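Local structure of putative uncharacterized protein (Streptococcus mutans, 3BGK) at residues A77-V82 against S103-A108; V82-G87 against A258-Q263; L135-L140 against I165-K170; T157-G162 against I182-Q187; P242-G247 against L278-A283. The protein probably dehydrates the S form of the damaged cofactor NAD(P)HX at the expense of ADP, restoring NAD(P)H. All coordinates share one frame; numbering follows the deposited sequence.

Overall arrangement
From the N terminus, contact 1 closes first, a short loop that carries strand 88-93 between helix 71-83 and the end of helix 98-104. Contact 2 leaves from the same helix, shares Val-82 with contact 1 and, since their segments alternate along the chain, crosses it, closing only at helix 249-263, some 170 residues on. Contacts 3 and 4 both fall within that long loop and cross each other: 135-140 meets helix 163-170, while strand 157-161 pairs with strand 181-184. Contact 5 opens at 242-247, before contact 2 closes, and ends on helix 268-287, so these two cross. Helix 249-263 of contact 2 packs on contact 4, whose other face meets helix 163-170 of contact 3.

Contact 1: residues A77-V82 against S103-A108; sequences AALACV and SHLPEA
Leu-105 pushes its forked end into a groove on helix 71-83, overlapping Ala-78, Leu-79 and Val-82, residues spaced to line one side of the helix. CG of Leu-105 stands anti to the backbone N (chi1 -162°), and this sends the two methyls across the gap. CD2 meets CB of Ala-78 at 3.6 Å and also CG2 of Val-82 at 3.6 Å, while CD1 of Leu-105 lies 3.8 Å from CD2 of Leu-79. The valine and leucine point in opposing directions and overlap along their flanks, a close fit of branched tips, and the small Ala-78 leaves room for a methyl to settle near the helix backbone. At the margins, Leu-79 CD1 approaches the imidazole of His-104 obliquely, 4.0 Å from ND1, and Val-82 CG1 touches the aliphatic CB of Glu-107 at 4.2 Å. Leu-105 is where the chain leaves helix 98-104, and a type I turn from Leu-105 to Ala-108 then leads into strand 109-112. The contact thus ties together successive beta-alpha-beta units on one side of the sheet. Polar ends look outward to other subunits: His-104 NE2 bonds to His-102 O of the third subunit, and Glu-107 OE2 to Thr-296 of the second. With no hydrogen bond between the segments, cohesion here rests on apolar packing, and the polar groups at its border serve the tetramer.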
# COMPACT_ATOMS: atom_id res chain seq x y z
N ALA A 77 13.13 -4.89 -7.66
CA ALA A 77 14.02 -6.05 -7.62
C ALA A 77 13.68 -6.93 -6.41
O ALA A 77 13.62 -8.16 -6.53
CB ALA A 77 15.47 -5.61 -7.59
N ALA A 78 13.44 -6.31 -5.26
CA ALA A 78 13.04 -7.04 -4.06
C ALA A 78 11.76 -7.85 -4.29
O ALA A 78 11.72 -9.05 -4.02
CB ALA A 78 12.87 -6.10 -2.88
N LEU A 79 10.72 -7.18 -4.80
CA LEU A 79 9.45 -7.82 -5.14
C LEU A 79 9.65 -9.03 -6.04
O LEU A 79 9.07 -10.09 -5.80
CB LEU A 79 8.49 -6.83 -5.80
CG LEU A 79 7.65 -5.92 -4.90
CD1 LEU A 79 6.90 -4.88 -5.73
CD2 LEU A 79 6.67 -6.72 -4.04
N ALA A 80 10.48 -8.89 -7.08
CA ALA A 80 10.75 -9.99 -7.99
C ALA A 80 11.48 -11.13 -7.29
O ALA A 80 11.17 -12.31 -7.51
CB ALA A 80 11.52 -9.51 -9.19
N CYS A 81 12.45 -10.78 -6.45
CA CYS A 81 13.30 -11.77 -5.80
C CYS A 81 12.52 -12.64 -4.83
O CYS A 81 12.72 -13.86 -4.79
CB CYS A 81 14.46 -11.09 -5.07
SG CYS A 81 15.70 -12.26 -4.49
N VAL A 82 11.64 -12.02 -4.04
CA VAL A 82 10.81 -12.74 -3.07
C VAL A 82 9.82 -13.63 -3.81
O VAL A 82 9.66 -14.81 -3.49
CB VAL A 82 10.07 -11.79 -2.09
CG1 VAL A 82 9.19 -12.58 -1.13
CG2 VAL A 82 11.06 -10.97 -1.30
N SER A 103 5.91 -1.24 2.65
CA SER A 103 4.53 -1.10 2.20
C SER A 103 4.21 -2.20 1.19
O SER A 103 3.12 -2.76 1.20
CB SER A 103 4.25 0.29 1.61
OG SER A 103 4.89 0.45 0.34
N HIS A 104 5.19 -2.52 0.34
CA HIS A 104 5.03 -3.54 -0.71
C HIS A 104 5.35 -4.93 -0.21
O HIS A 104 4.74 -5.91 -0.66
CB HIS A 104 5.96 -3.24 -1.89
CG HIS A 104 5.53 -2.08 -2.72
ND1 HIS A 104 4.62 -2.19 -3.74
CD2 HIS A 104 5.90 -0.77 -2.67
CE1 HIS A 104 4.44 -1.00 -4.30
NE2 HIS A 104 5.20 -0.13 -3.66
N LEU A 105 6.32 -5.01 0.70
CA LEU A 105 7.04 -6.26 0.99
C LEU A 105 7.58 -6.33 2.43
O LEU A 105 8.78 -6.15 2.66
CB LEU A 105 8.19 -6.41 -0.02
CG LEU A 105 8.87 -7.75 -0.27
CD1 LEU A 105 7.97 -8.71 -1.05
CD2 LEU A 105 10.16 -7.50 -1.02
N PRO A 106 6.69 -6.62 3.41
CA PRO A 106 7.14 -6.84 4.78
C PRO A 106 7.98 -8.11 4.93
O PRO A 106 8.69 -8.26 5.93
CB PRO A 106 5.83 -6.95 5.57
CG PRO A 106 4.81 -7.30 4.58
CD PRO A 106 5.23 -6.73 3.27
N GLU A 107 7.91 -8.99 3.94
CA GLU A 107 8.70 -10.22 3.88
C GLU A 107 10.22 -10.00 3.83
O GLU A 107 10.99 -10.93 4.09
CB GLU A 107 8.29 -11.06 2.67
CG GLU A 107 6.95 -11.77 2.81
CD GLU A 107 5.77 -10.94 2.34
OE1 GLU A 107 5.93 -9.72 2.08
OE2 GLU A 107 4.66 -11.51 2.23
N ALA A 108 10.65 -8.79 3.48
CA ALA A 108 12.07 -8.50 3.32
C ALA A 108 12.59 -7.55 4.39
O ALA A 108 12.05 -6.46 4.59
CB ALA A 108 12.34 -7.93 1.95

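Contact 2: residues V82-G87 against A258-Q263; sequences VNSGAG and AGFVAQ
Ser-84, Gln-263 and Ala-86 bury most of the surface in this meeting of the turn after helix 71-83 with helix 249-263. The CB of Ser-84 rests on the backbone of helix 249-263, 4.1 Å from CA of Gly-259, whose lack of a side chain permits such a close approach; the same CB comes to the edge of the Phe-260 ring, 4.2 Å from CD1. The hydroxyl of Ser-84 turns back to Ala-80 O, in the last turn of helix 71-83. Gln-263 answers with its amide: NE2 donates to Ser-84 O over 2.8 Å, reaching the oxygen from above the carbonyl plane, 54° out of it. Helix 71-83 finishes here in a Schellman motif, with Gly-85 at positive phi (106°), a conformation glycine adopts easily, and its N bonded to Val-82 O. A carbonyl near a helix end lacks the usual helical partner, so a side-chain amide from a helix adjacent in space is an apt donor. OE1 of Gln-263 accepts a hydrogen bond from Arg-49, which also binds Gly-85 O. Beyond the turn, the compact Ala-86 sets its CB 4.3 Å from CA of Gly-259 and 4.5 Å from CB of Ala-262, letting the loop lie close.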
# COMPACT_ATOMS: atom_id res chain seq x y z
N VAL A 82 11.64 -12.02 -4.04
CA VAL A 82 10.81 -12.74 -3.07
C VAL A 82 9.82 -13.63 -3.81
O VAL A 82 9.66 -14.81 -3.49
CB VAL A 82 10.07 -11.79 -2.09
CG1 VAL A 82 9.19 -12.58 -1.13
CG2 VAL A 82 11.06 -10.97 -1.30
N ASN A 83 9.18 -13.06 -4.82
CA ASN A 83 8.15 -13.77 -5.55
C ASN A 83 8.71 -14.94 -6.35
O ASN A 83 7.99 -15.91 -6.60
CB ASN A 83 7.33 -12.81 -6.41
CG ASN A 83 6.40 -11.94 -5.58
OD1 ASN A 83 5.58 -12.46 -4.81
ND2 ASN A 83 6.51 -10.63 -5.72
N SER A 84 9.99 -14.87 -6.72
CA SER A 84 10.69 -15.99 -7.36
C SER A 84 11.01 -17.15 -6.41
O SER A 84 11.37 -18.25 -6.85
CB SER A 84 11.96 -15.50 -8.06
OG SER A 84 11.63 -14.51 -9.01
N GLY A 85 10.90 -16.90 -5.10
CA GLY A 85 11.03 -17.97 -4.12
C GLY A 85 12.31 -18.00 -3.32
O GLY A 85 12.59 -19.00 -2.65
N ALA A 86 13.10 -16.93 -3.36
CA ALA A 86 14.28 -16.83 -2.50
C ALA A 86 13.86 -17.13 -1.06
O ALA A 86 12.81 -16.68 -0.61
CB ALA A 86 14.91 -15.46 -2.60
N GLY A 87 14.65 -17.93 -0.36
CA GLY A 87 14.33 -18.31 1.01
C GLY A 87 14.25 -17.11 1.92
O GLY A 87 13.31 -16.98 2.69
N ALA A 258 18.29 -13.10 -9.41
CA ALA A 258 18.78 -13.28 -8.05
C ALA A 258 18.02 -14.39 -7.31
O ALA A 258 18.63 -15.17 -6.57
CB ALA A 258 18.72 -11.98 -7.27
N GLY A 259 16.71 -14.45 -7.51
CA GLY A 259 15.87 -15.43 -6.84
C GLY A 259 16.10 -16.83 -7.39
O GLY A 259 16.09 -17.82 -6.63
N PHE A 260 16.32 -16.92 -8.70
CA PHE A 260 16.60 -18.20 -9.34
C PHE A 260 17.92 -18.79 -8.85
O PHE A 260 17.95 -19.94 -8.40
CB PHE A 260 16.59 -18.06 -10.87
CG PHE A 260 15.22 -18.27 -11.49
CD1 PHE A 260 14.13 -17.49 -11.11
CD2 PHE A 260 15.04 -19.23 -12.48
CE1 PHE A 260 12.88 -17.67 -11.68
CE2 PHE A 260 13.79 -19.43 -13.07
CZ PHE A 260 12.70 -18.64 -12.67
N VAL A 261 18.99 -18.00 -8.91
CA VAL A 261 20.34 -18.48 -8.56
C VAL A 261 20.44 -18.85 -7.07
O VAL A 261 21.26 -19.69 -6.69
CB VAL A 261 21.47 -17.49 -8.97
CG1 VAL A 261 21.48 -17.26 -10.47
CG2 VAL A 261 21.35 -16.16 -8.23
N ALA A 262 19.59 -18.23 -6.26
CA ALA A 262 19.51 -18.51 -4.82
C ALA A 262 19.04 -19.94 -4.51
O ALA A 262 19.48 -20.54 -3.54
CB ALA A 262 18.62 -17.49 -4.13
N GLN A 263 18.14 -20.47 -5.33
CA GLN A 263 17.48 -21.75 -5.05
C GLN A 263 17.85 -22.89 -6.00
O GLN A 263 17.74 -24.06 -5.62
CB GLN A 263 15.95 -21.56 -5.02
CG GLN A 263 15.35 -21.08 -6.34
CD GLN A 263 14.00 -20.40 -6.18
OE1 GLN A 263 12.98 -21.05 -5.91
NE2 GLN A 263 13.97 -19.09 -6.37

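Contact 3: residues L135-L140 against I165-K170; sequences LAEDDL and INLLAK
Leu-167 reaches out from helix 163-170 and lays its two methyls against different residues of the loop 135-140. CD2 meets CD2 of Leu-135 at 3.8 Å, the two leucines crossing at a slant, and CD1 sits 3.6 Å from CG of Glu-137, so that the hydrocarbon part of the glutamate extends the apolar surface. Leucine suits this place because its fork can serve two neighbours at once. Past that methyl, the glutamate chain runs on extended (chi2 173°) and carries its carboxylate over to Asn-166, the residue just before Leu-167 on the helix. There the side chains cross at about a right angle, with carboxylate and amide planes 45° apart. Asn-166 ND2 donates to Glu-137 OE2 at 2.9 Å, but the bond is bent, 127° at the hydrogen, and counts as weak. An exposed glutamate and a partly exposed asparagine are reasonable at this outer margin, whereas Leu-135 and Leu-167 are buried, Leu-167 packing also on Gln-142 and Phe-145 of helix 139-151. The loop has further fixings: Ser-163 OG bonds to Ala-136 O, and Asp-138, the N-cap of helix 139-151, accepts from Ala-141 N through OD2. Both segments follow strands, 128-131 and 157-161, that run parallel side by side in the central sheet. They lie where the chain has left the C-terminal ends of those strands, the usual place for a binding site in an alpha/beta fold, and Gly-134, predicted to bind (6S)-NADPHX, immediately precedes Leu-135.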
# COMPACT_ATOMS: atom_id res chain seq x y z
N LEU A 135 21.41 2.04 -7.25
CA LEU A 135 22.57 2.34 -6.40
C LEU A 135 23.05 3.79 -6.58
O LEU A 135 23.54 4.40 -5.63
CB LEU A 135 23.72 1.36 -6.69
CG LEU A 135 24.99 1.36 -5.82
CD1 LEU A 135 24.68 1.02 -4.37
CD2 LEU A 135 26.02 0.39 -6.37
N ALA A 136 22.89 4.32 -7.79
CA ALA A 136 23.45 5.61 -8.20
C ALA A 136 24.98 5.59 -8.19
O ALA A 136 25.60 4.51 -8.10
CB ALA A 136 22.89 6.77 -7.35
N GLU A 137 25.60 6.76 -8.29
CA GLU A 137 27.05 6.86 -8.50
C GLU A 137 27.74 7.85 -7.57
O GLU A 137 28.95 8.07 -7.70
CB GLU A 137 27.36 7.17 -9.97
CG GLU A 137 27.17 5.96 -10.88
CD GLU A 137 27.31 6.29 -12.36
OE1 GLU A 137 28.39 6.77 -12.77
OE2 GLU A 137 26.34 6.04 -13.11
N ASP A 138 26.99 8.42 -6.63
CA ASP A 138 27.52 9.39 -5.66
C ASP A 138 28.55 8.77 -4.69
O ASP A 138 28.95 7.61 -4.86
CB ASP A 138 26.39 10.09 -4.89
CG ASP A 138 25.50 9.12 -4.11
OD1 ASP A 138 24.53 9.60 -3.48
OD2 ASP A 138 25.76 7.90 -4.12
N ASP A 139 28.97 9.53 -3.69
CA ASP A 139 29.98 9.06 -2.74
C ASP A 139 29.53 7.85 -1.91
O ASP A 139 30.31 6.93 -1.70
CB ASP A 139 30.47 10.21 -1.85
CG ASP A 139 31.53 11.07 -2.53
OD1 ASP A 139 32.29 10.53 -3.37
OD2 ASP A 139 31.60 12.29 -2.22
N LEU A 140 28.27 7.86 -1.47
CA LEU A 140 27.71 6.74 -0.72
C LEU A 140 27.72 5.43 -1.52
O LEU A 140 27.96 4.36 -0.96
CB LEU A 140 26.30 7.06 -0.21
CG LEU A 140 25.53 5.96 0.54
CD1 LEU A 140 26.28 5.47 1.78
CD2 LEU A 140 24.12 6.42 0.91
N ILE A 165 27.68 -1.35 -12.76
CA ILE A 165 28.51 -1.70 -13.90
C ILE A 165 29.49 -0.56 -14.20
O ILE A 165 30.68 -0.81 -14.42
CB ILE A 165 27.68 -2.05 -15.15
CG1 ILE A 165 26.81 -3.29 -14.91
CG2 ILE A 165 28.58 -2.24 -16.37
CD1 ILE A 165 27.57 -4.62 -14.90
N ASN A 166 28.99 0.67 -14.17
CA ASN A 166 29.83 1.87 -14.27
C ASN A 166 30.86 1.94 -13.14
O ASN A 166 32.01 2.35 -13.36
CB ASN A 166 28.99 3.15 -14.23
CG ASN A 166 27.81 3.11 -15.18
OD1 ASN A 166 27.93 2.68 -16.33
ND2 ASN A 166 26.66 3.59 -14.71
N LEU A 167 30.44 1.56 -11.94
CA LEU A 167 31.31 1.57 -10.76
C LEU A 167 32.40 0.52 -10.86
O LEU A 167 33.53 0.76 -10.44
CB LEU A 167 30.48 1.38 -9.49
CG LEU A 167 30.15 2.60 -8.63
CD1 LEU A 167 29.73 3.80 -9.46
CD2 LEU A 167 29.07 2.26 -7.61
N LEU A 168 32.05 -0.64 -11.41
CA LEU A 168 33.01 -1.69 -11.68
C LEU A 168 34.01 -1.24 -12.76
O LEU A 168 35.19 -1.59 -12.70
CB LEU A 168 32.30 -2.98 -12.09
CG LEU A 168 33.12 -4.20 -12.55
CD1 LEU A 168 33.96 -4.76 -11.41
CD2 LEU A 168 32.22 -5.27 -13.14
N ALA A 169 33.52 -0.43 -13.71
CA ALA A 169 34.33 0.06 -14.83
C ALA A 169 35.43 1.06 -14.44
O ALA A 169 36.53 1.02 -15.00
CB ALA A 169 33.43 0.66 -15.92
N LYS A 170 35.13 1.94 -13.48
CA LYS A 170 36.08 2.96 -13.03
C LYS A 170 37.36 2.36 -12.43
O LYS A 170 38.46 2.87 -12.66
CB LYS A 170 35.42 3.92 -12.04

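Contact 4: residues T157-G162 against I182-Q187; sequences TLIIDG and ILTPHQ. With PO4 (phosphate ion), chain B.
Two neighbouring parallel strands, 157-161 and 181-184, pair in the middle of the central sheet, and their trailing ends lead to the probable substrate site. Backbone bonds alternate in the parallel manner: Ile-182 N gives to Leu-158 O at 2.8 Å, Ile-160 N to Ile-182 O at 2.9 Å, and Thr-184 N to Ile-160 O at 3.1 Å. The short strands run at 17° to each other. Ile-159 CG1 lies beside Ile-182 CB at 4.1 Å on the face covered by helix 249-263, and Ile-160 CD1 beside Leu-183 CD2 at 4.0 Å on the other, beneath helix 163-170. Bulky branched side chains fill both sides, as a three-layer alpha/beta sandwich requires. Polar residues replace them at the C-terminal end. Thr-184 OG1, set between its backbone N and carbonyl carbon (chi1 50°), donates to Asp-161 OD1 at 2.6 Å, meeting the anti lone pair of that carboxylate oxygen. The same oxygen also forms a salt bridge with Lys-222, predicted to bind AMP, so two partners restrain the buried carboxylate. NE2 of His-186, predicted to bind (6S)-NADPHX, donates a hydrogen bond to O2 of a phosphate ion, probably from the crystallisation liquor, at 2.9 Å. Backbone N atoms of Gly-248, Gly-250 and Asp-251, just before and at the start of helix 249-263, hold the same ion, consistent with an anion hole of the ribokinase-like fold.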
# COMPACT_ATOMS: atom_id res chain seq x y z
N THR A 157 27.55 -15.83 -4.97
CA THR A 157 27.23 -15.33 -6.30
C THR A 157 27.01 -13.82 -6.26
O THR A 157 26.27 -13.31 -5.41
CB THR A 157 25.98 -16.03 -6.88
OG1 THR A 157 26.15 -17.45 -6.78
CG2 THR A 157 25.77 -15.66 -8.35
N LEU A 158 27.68 -13.11 -7.15
CA LEU A 158 27.61 -11.66 -7.18
C LEU A 158 27.01 -11.18 -8.49
O LEU A 158 27.54 -11.46 -9.57
CB LEU A 158 29.00 -11.03 -6.96
CG LEU A 158 29.13 -9.51 -7.03
CD1 LEU A 158 28.42 -8.82 -5.87
CD2 LEU A 158 30.60 -9.10 -7.09
N ILE A 159 25.88 -10.47 -8.37
CA ILE A 159 25.22 -9.86 -9.52
C ILE A 159 25.46 -8.36 -9.49
O ILE A 159 25.15 -7.68 -8.50
CB ILE A 159 23.71 -10.18 -9.58
CG1 ILE A 159 23.46 -11.67 -9.34
CG2 ILE A 159 23.13 -9.76 -10.92
CD1 ILE A 159 22.06 -12.00 -8.88
N ILE A 160 26.03 -7.86 -10.58
CA ILE A 160 26.35 -6.45 -10.71
C ILE A 160 25.42 -5.86 -11.76
O ILE A 160 25.45 -6.24 -12.93
CB ILE A 160 27.84 -6.25 -11.09
CG1 ILE A 160 28.75 -6.93 -10.06
CG2 ILE A 160 28.17 -4.77 -11.22
CD1 ILE A 160 30.18 -7.17 -10.54
N ASP A 161 24.58 -4.93 -11.31
CA ASP A 161 23.47 -4.44 -12.13
C ASP A 161 23.55 -2.94 -12.30
O ASP A 161 24.17 -2.25 -11.49
CB ASP A 161 22.14 -4.82 -11.47
CG ASP A 161 20.95 -4.45 -12.32
OD1 ASP A 161 20.67 -5.17 -13.30
OD2 ASP A 161 20.28 -3.45 -12.01
N GLY A 162 22.94 -2.45 -13.37
CA GLY A 162 22.77 -1.02 -13.58
C GLY A 162 24.03 -0.22 -13.33
O GLY A 162 25.09 -0.56 -13.83
N ILE A 182 27.68 -12.50 -12.20
CA ILE A 182 26.67 -12.24 -13.23
C ILE A 182 26.60 -10.73 -13.49
O ILE A 182 26.44 -9.94 -12.56
CB ILE A 182 25.27 -12.79 -12.86
CG1 ILE A 182 25.33 -14.28 -12.50
CG2 ILE A 182 24.28 -12.54 -14.00
CD1 ILE A 182 24.00 -14.89 -12.05
N LEU A 183 26.73 -10.35 -14.76
CA LEU A 183 26.62 -8.95 -15.14
C LEU A 183 25.30 -8.72 -15.89
O LEU A 183 24.98 -9.45 -16.82
CB LEU A 183 27.80 -8.52 -16.02
CG LEU A 183 29.25 -8.79 -15.57
CD1 LEU A 183 30.18 -8.68 -16.75
CD2 LEU A 183 29.69 -7.87 -14.43
N THR A 184 24.55 -7.71 -15.47
CA THR A 184 23.28 -7.38 -16.10
C THR A 184 23.23 -5.90 -16.53
O THR A 184 22.45 -5.12 -15.98
CB THR A 184 22.08 -7.73 -15.19
OG1 THR A 184 22.29 -7.18 -13.88
CG2 THR A 184 21.93 -9.23 -15.06
N PRO A 185 24.07 -5.51 -17.51
CA PRO A 185 24.13 -4.12 -17.91
C PRO A 185 23.19 -3.77 -19.07
O PRO A 185 22.85 -4.64 -19.87
CB PRO A 185 25.58 -3.97 -18.37
CG PRO A 185 25.95 -5.32 -18.90
CD PRO A 185 25.01 -6.34 -18.30
N HIS A 186 22.81 -2.50 -19.15
CA HIS A 186 22.11 -1.97 -20.33
C HIS A 186 23.08 -1.81 -21.50
O HIS A 186 24.30 -1.88 -21.32
CB HIS A 186 21.45 -0.62 -19.99
CG HIS A 186 20.17 -0.76 -19.23
ND1 HIS A 186 19.07 -1.43 -19.72
CD2 HIS A 186 19.81 -0.30 -18.00
CE1 HIS A 186 18.09 -1.38 -18.83
NE2 HIS A 186 18.52 -0.70 -17.78
N GLN A 187 22.53 -1.59 -22.70
CA GLN A 187 23.35 -1.38 -23.91
C GLN A 187 24.51 -0.43 -23.65
O GLN A 187 25.65 -0.70 -24.03
P PO4 B . 14.81 -0.25 -16.24
O1 PO4 B . 13.80 0.88 -16.32
O2 PO4 B . 16.18 0.34 -16.47
O3 PO4 B . 14.78 -0.89 -14.87
O4 PO4 B . 14.51 -1.30 -17.29

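Contact 5: residues P242-G247 against L278-A283; sequences PYQATG and LHSYIA
Gln-244 lies over Ala-283 of helix 268-287, its CG 3.5 Å from the alanine CB. The glutamine side chain continues straight beyond CG (chi2 178°), which lays CG and the amide carbon CD against Ala-283 CB and delivers the amide to the side chains one turn back. Alanine is well chosen beneath it: a single methyl lets the long chain lie close. The amide group ends beside the hydroxyl of Ser-280 and the imidazole of His-279, its plane turned 45° from that ring. His-279 directs NE2 to Met-249 O, tying helix 268-287 to the start of helix 249-263. Tyr-243 takes another route. Its CG sits between the backbone N and the carbonyl carbon (chi1 37°), and the ring swings toward the helix. Ala-283 O comes obliquely to the ring, 3.3 Å from Tyr-243 CE2, and CE2 is 4.1 Å from Ala-283 CB. The phenol OH goes on to Asp-284 OD1, so the ring spans from the 3-10 turn at 242-244 to the next residue of the helix. The turn itself is held by Ala-245 N to Pro-242 O at 3.1 Å, and Pro-242 O is bonded by Arg-49 of the third subunit. The loop leads into helix 249-263 near the probable AMP-binding residues Thr-226 and Gly-250. Chemically the contact is mixed: hydrocarbon packing on Ala-283 carries it, while the tyrosine hydroxyl reaches Asp-284 on that helix, and the polar ends of Tyr-243 and Gln-244, both partly exposed residues, are kept at its margin.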
# COMPACT_ATOMS: atom_id res chain seq x y z
N PRO A 242 7.11 -5.17 -27.10
CA PRO A 242 7.21 -3.72 -26.87
C PRO A 242 6.47 -3.24 -25.62
O PRO A 242 6.75 -2.16 -25.12
CB PRO A 242 6.57 -3.13 -28.13
CG PRO A 242 5.65 -4.18 -28.62
CD PRO A 242 6.30 -5.48 -28.29
N TYR A 243 5.54 -4.06 -25.13
CA TYR A 243 4.81 -3.79 -23.89
C TYR A 243 5.73 -3.85 -22.65
O TYR A 243 5.33 -3.51 -21.53
CB TYR A 243 3.65 -4.79 -23.75
CG TYR A 243 4.01 -6.18 -24.24
CD1 TYR A 243 3.70 -6.57 -25.55
CD2 TYR A 243 4.67 -7.09 -23.42
CE1 TYR A 243 4.04 -7.83 -26.03
CE2 TYR A 243 5.02 -8.35 -23.88
CZ TYR A 243 4.70 -8.71 -25.19
OH TYR A 243 5.03 -9.97 -25.65
N GLN A 244 6.97 -4.29 -22.88
CA GLN A 244 7.97 -4.36 -21.82
C GLN A 244 8.82 -3.10 -21.73
O GLN A 244 9.60 -2.95 -20.79
CB GLN A 244 8.87 -5.57 -22.04
CG GLN A 244 8.31 -6.86 -21.50
CD GLN A 244 9.20 -8.03 -21.79
OE1 GLN A 244 9.91 -8.52 -20.91
NE2 GLN A 244 9.19 -8.48 -23.04
N ALA A 245 8.67 -2.21 -22.71
CA ALA A 245 9.51 -1.01 -22.78
C ALA A 245 9.03 0.07 -21.81
O ALA A 245 8.65 1.17 -22.22
CB ALA A 245 9.55 -0.49 -24.21
N THR A 246 9.07 -0.27 -20.52
CA THR A 246 8.57 0.61 -19.47
C THR A 246 9.52 0.60 -18.28
O THR A 246 10.21 -0.39 -18.03
CB THR A 246 7.12 0.23 -19.04
OG1 THR A 246 6.64 1.16 -18.07
CG2 THR A 246 7.04 -1.17 -18.47
N GLY A 247 9.56 1.73 -17.57
CA GLY A 247 10.51 1.93 -16.47
C GLY A 247 10.40 0.87 -15.40
O GLY A 247 9.29 0.54 -14.97
N LEU A 278 11.61 -16.58 -18.27
CA LEU A 278 10.34 -16.49 -17.56
C LEU A 278 9.84 -15.05 -17.41
O LEU A 278 8.65 -14.78 -17.55
CB LEU A 278 10.44 -17.18 -16.20
CG LEU A 278 9.10 -17.59 -15.59
CD1 LEU A 278 8.38 -18.57 -16.49
CD2 LEU A 278 9.34 -18.20 -14.23
N HIS A 279 10.76 -14.14 -17.12
CA HIS A 279 10.51 -12.71 -17.09
C HIS A 279 9.71 -12.26 -18.33
O HIS A 279 8.60 -11.73 -18.20
CB HIS A 279 11.86 -12.00 -16.97
CG HIS A 279 11.81 -10.51 -17.10
ND1 HIS A 279 11.99 -9.87 -18.31
CD2 HIS A 279 11.66 -9.54 -16.18
CE1 HIS A 279 11.93 -8.57 -18.13
NE2 HIS A 279 11.74 -8.34 -16.84
N SER A 280 10.25 -12.52 -19.52
CA SER A 280 9.59 -12.15 -20.79
C SER A 280 8.37 -13.01 -21.12
O SER A 280 7.39 -12.52 -21.70
CB SER A 280 10.57 -12.18 -21.96
OG SER A 280 11.35 -10.99 -21.99
N TYR A 281 8.43 -14.29 -20.75
CA TYR A 281 7.32 -15.21 -20.95
C TYR A 281 6.07 -14.75 -20.21
O TYR A 281 4.97 -14.81 -20.76
CB TYR A 281 7.71 -16.63 -20.52
CG TYR A 281 6.59 -17.64 -20.51
CD1 TYR A 281 6.25 -18.34 -21.66
CD2 TYR A 281 5.88 -17.91 -19.35
CE1 TYR A 281 5.23 -19.28 -21.66
CE2 TYR A 281 4.86 -18.84 -19.33
CZ TYR A 281 4.54 -19.52 -20.49
OH TYR A 281 3.52 -20.46 -20.48
N ILE A 282 6.25 -14.29 -18.97
CA ILE A 282 5.14 -13.75 -18.17
C ILE A 282 4.60 -12.47 -18.82
O ILE A 282 3.38 -12.30 -18.96
CB ILE A 282 5.55 -13.54 -16.69
CG1 ILE A 282 5.76 -14.89 -16.00
CG2 ILE A 282 4.50 -12.72 -15.95
CD1 ILE A 282 6.59 -14.84 -14.71
N ALA A 283 5.51 -11.59 -19.24
CA ALA A 283 5.16 -10.35 -19.92
C ALA A 283 4.33 -10.64 -21.18
O ALA A 283 3.35 -9.93 -21.45
CB ALA A 283 6.41 -9.55 -20.27